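PDB 4APL: apical membrane antigen 1 from Neospora caninum, which is probably a membrane-spanning component of the moving junction through which the parasite invades host cells. Local coordinates for residues S379-T384 / Q396-V401. Sequence-based numbering, arbitrary orientation.
Sequences SEFPET and QKTSCV
Thr384 and Thr398 form an antiparallel hydrogen-bonded pair, the point where 379-384 joins the strand of 396-401. Thr384 N donates a hydrogen bond to Thr398 O at 2.8 Å, in the carbonyl plane, and Thr398 N returns a longer bond to Thr384 O (3.2 Å) from a position tilted off that carbonyl's plane. Their side chains lie side by side and point the same way, with Thr384 CG2 3.4 Å from Thr398 OG1. The other branch of Thr398, CG2, stands anti to the backbone N and meets the Phe381 ring at its edge, near the ring plane, 3.6 Å from CE1. Phe381 reaches it because its CG is also anti to the backbone N (chi1 -165°), which carries the ring along the strand, while its CB stays by Cys400 CB. The opposite face carries Glu383, Lys397 and Ser399. The extended Glu383 side chain runs beside this face and meets the Lys397 chain at an angle: OE1 is 3.6 Å from Ser399 CB, and OE2 touches Lys397 CE at 3.6 Å but stays 4.2 Å from Lys397 NZ, beyond a salt bridge, although the opposite charges probably attract. In the C-terminal, disulfide-rich part of the ectodomain, consistent with domain III, Thr384 opens the short outer strand 384-385 of a three-stranded antiparallel sheet: 384-385 borders 394-401, whose other side pairs with 404-411. The Cys376–Cys400 disulfide ties the central strand to the loop leading into Phe381, and Pro13 from the N-terminal segment packs on Thr398.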
ATOM      1  N   SER A 379     -10.465 -25.359  25.041  1.00 54.78           N
ATOM      2  CA  SER A 379     -11.444 -25.342  26.127  1.00 51.64           C
ATOM      3  C   SER A 379     -12.532 -24.272  25.950  1.00 50.11           C
ATOM      4  O   SER A 379     -13.594 -24.365  26.557  1.00 46.73           O
ATOM      5  CB  SER A 379     -10.726 -25.129  27.458  1.00 47.22           C
ATOM      6  OG  SER A 379      -9.326 -25.020  27.258  1.00 47.66           O
ATOM      7  N   GLU A 380     -12.259 -23.262  25.124  1.00 51.71           N
ATOM      8  CA  GLU A 380     -13.167 -22.124  24.944  1.00 51.17           C
ATOM      9  C   GLU A 380     -13.806 -22.105  23.561  1.00 50.90           C
ATOM     10  O   GLU A 380     -14.853 -21.485  23.347  1.00 50.51           O
ATOM     11  CB  GLU A 380     -12.417 -20.811  25.152  1.00 52.42           C
ATOM     12  CG  GLU A 380     -12.587 -20.206  26.531  1.00 57.02           C
ATOM     13  CD  GLU A 380     -11.307 -19.573  27.030  1.00 61.46           C
ATOM     14  OE1 GLU A 380     -11.050 -18.393  26.695  1.00 57.41           O
ATOM     15  OE2 GLU A 380     -10.541 -20.274  27.726  1.00 65.81           O
ATOM     16  N   PHE A 381     -13.142 -22.761  22.619  1.00 49.10           N
ATOM     17  CA  PHE A 381     -13.499 -22.663  21.223  1.00 44.19           C
ATOM     18  C   PHE A 381     -13.727 -24.070  20.709  1.00 42.83           C
ATOM     19  O   PHE A 381     -12.802 -24.704  20.214  1.00 44.87           O
ATOM     20  CB  PHE A 381     -12.369 -21.987  20.443  1.00 46.98           C
ATOM     21  CG  PHE A 381     -12.772 -21.524  19.074  1.00 47.42           C
ATOM     22  CD1 PHE A 381     -13.013 -22.439  18.059  1.00 46.76           C
ATOM     23  CD2 PHE A 381     -12.927 -20.174  18.810  1.00 45.56           C
ATOM     24  CE1 PHE A 381     -13.409 -22.015  16.808  1.00 47.69           C
ATOM     25  CE2 PHE A 381     -13.313 -19.741  17.556  1.00 46.39           C
ATOM     26  CZ  PHE A 381     -13.561 -20.664  16.555  1.00 47.88           C
ATOM     27  N   PRO A 382     -14.963 -24.570  20.832  1.00 44.66           N
ATOM     28  CA  PRO A 382     -15.291 -25.918  20.375  1.00 42.63           C
ATOM     29  C   PRO A 382     -15.124 -26.092  18.857  1.00 42.16           C
ATOM     30  O   PRO A 382     -15.191 -25.122  18.092  1.00 41.55           O
ATOM     31  CB  PRO A 382     -16.764 -26.059  20.760  1.00 42.72           C
ATOM     32  CG  PRO A 382     -17.293 -24.661  20.703  1.00 42.83           C
ATOM     33  CD  PRO A 382     -16.168 -23.806  21.213  1.00 44.78           C
ATOM     34  N   GLU A 383     -14.889 -27.331  18.443  1.00 40.90           N
ATOM     35  CA  GLU A 383     -14.852 -27.689  17.036  1.00 41.28           C
ATOM     36  C   GLU A 383     -16.240 -27.532  16.409  1.00 40.13           C
ATOM     37  O   GLU A 383     -17.255 -27.766  17.059  1.00 39.88           O
ATOM     38  CB  GLU A 383     -14.371 -29.130  16.902  1.00 42.46           C
ATOM     39  CG  GLU A 383     -14.047 -29.572  15.491  1.00 44.59           C
ATOM     40  CD  GLU A 383     -13.018 -30.680  15.480  1.00 49.79           C
ATOM     41  OE1 GLU A 383     -11.932 -30.484  16.073  1.00 53.80           O
ATOM     42  OE2 GLU A 383     -13.300 -31.745  14.890  1.00 49.28           O
ATOM     43  N   THR A 384     -16.284 -27.149  15.142  1.00 38.01           N
ATOM     44  CA  THR A 384     -17.554 -26.868  14.501  1.00 36.79           C
ATOM     45  C   THR A 384     -17.585 -27.345  13.046  1.00 36.72           C
ATOM     46  O   THR A 384     -16.554 -27.382  12.372  1.00 37.86           O
ATOM     47  CB  THR A 384     -17.905 -25.372  14.625  1.00 39.04           C
ATOM     48  OG1 THR A 384     -19.249 -25.238  15.094  1.00 37.75           O
ATOM     49  CG2 THR A 384     -17.714 -24.610  13.294  1.00 38.51           C
ATOM     50  N   GLN A 396     -17.185 -26.494   5.815  1.00 28.27           N
ATOM     51  CA  GLN A 396     -16.300 -25.757   6.702  1.00 27.95           C
ATOM     52  C   GLN A 396     -15.951 -26.586   7.955  1.00 27.69           C
ATOM     53  O   GLN A 396     -16.804 -27.289   8.506  1.00 26.95           O
ATOM     54  CB  GLN A 396     -16.972 -24.435   7.089  1.00 28.05           C
ATOM     55  CG  GLN A 396     -16.169 -23.565   8.042  1.00 28.61           C
ATOM     56  CD  GLN A 396     -14.905 -23.037   7.403  1.00 28.77           C
ATOM     57  OE1 GLN A 396     -13.814 -23.137   7.969  1.00 29.18           O
ATOM     58  NE2 GLN A 396     -15.043 -22.481   6.206  1.00 29.17           N
ATOM     59  N   LYS A 397     -14.700 -26.507   8.398  1.00 27.25           N
ATOM     60  CA  LYS A 397     -14.330 -27.039   9.706  1.00 29.29           C
ATOM     61  C   LYS A 397     -13.509 -26.049  10.534  1.00 31.70           C
ATOM     62  O   LYS A 397     -12.341 -25.782  10.231  1.00 33.51           O
ATOM     63  CB  LYS A 397     -13.582 -28.368   9.569  1.00 28.25           C
ATOM     64  CG  LYS A 397     -13.078 -28.931  10.891  1.00 27.55           C
ATOM     65  CD  LYS A 397     -11.858 -29.809  10.688  1.00 26.42           C
ATOM     66  CE  LYS A 397     -11.588 -30.677  11.900  1.00 25.82           C
ATOM     67  NZ  LYS A 397     -10.817 -31.882  11.495  1.00 27.39           N
ATOM     68  N   THR A 398     -14.117 -25.537  11.600  1.00 33.60           N
ATOM     69  CA  THR A 398     -13.456 -24.589  12.499  1.00 35.29           C
ATOM     70  C   THR A 398     -13.067 -25.264  13.816  1.00 36.40           C
ATOM     71  O   THR A 398     -13.865 -25.995  14.406  1.00 37.62           O
ATOM     72  CB  THR A 398     -14.356 -23.371  12.806  1.00 35.36           C
ATOM     73  OG1 THR A 398     -15.148 -23.046  11.657  1.00 34.71           O
ATOM     74  CG2 THR A 398     -13.512 -22.167  13.188  1.00 36.60           C
ATOM     75  N   SER A 399     -11.841 -25.013  14.272  1.00 36.33           N
ATOM     76  CA  SER A 399     -11.373 -25.538  15.558  1.00 38.11           C
ATOM     77  C   SER A 399     -10.189 -24.735  16.097  1.00 38.75           C
ATOM     78  O   SER A 399      -9.757 -23.763  15.472  1.00 39.22           O
ATOM     79  CB  SER A 399     -11.004 -27.016  15.439  1.00 36.11           C
ATOM     80  OG  SER A 399      -9.858 -27.173  14.632  1.00 36.44           O
ATOM     81  N   CYS A 400      -9.676 -25.129  17.259  1.00 38.40           N
ATOM     82  CA  CYS A 400      -8.491 -24.473  17.810  1.00 39.17           C
ATOM     83  C   CYS A 400      -7.261 -25.380  17.810  1.00 38.04           C
ATOM     84  O   CYS A 400      -7.131 -26.272  18.643  1.00 38.47           O
ATOM     85  CB  CYS A 400      -8.757 -23.911  19.213  1.00 40.83           C
ATOM     86  SG  CYS A 400      -7.432 -22.838  19.826  1.00 43.22           S
ATOM     87  N   VAL A 401      -6.352 -25.130  16.874  1.00 35.23           N
ATOM     88  CA  VAL A 401      -5.151 -25.931  16.747  1.00 32.90           C
ATOM     89  C   VAL A 401      -3.919 -25.122  17.104  1.00 30.90           C
ATOM     90  O   VAL A 401      -3.590 -24.147  16.436  1.00 28.24           O
ATOM     91  CB  VAL A 401      -5.014 -26.501  15.328  1.00 34.50           C
ATOM     92  CG1 VAL A 401      -3.683 -27.228  15.159  1.00 31.46           C
ATOM     93  CG2 VAL A 401      -6.196 -27.418  15.029  1.00 34.76           C
TER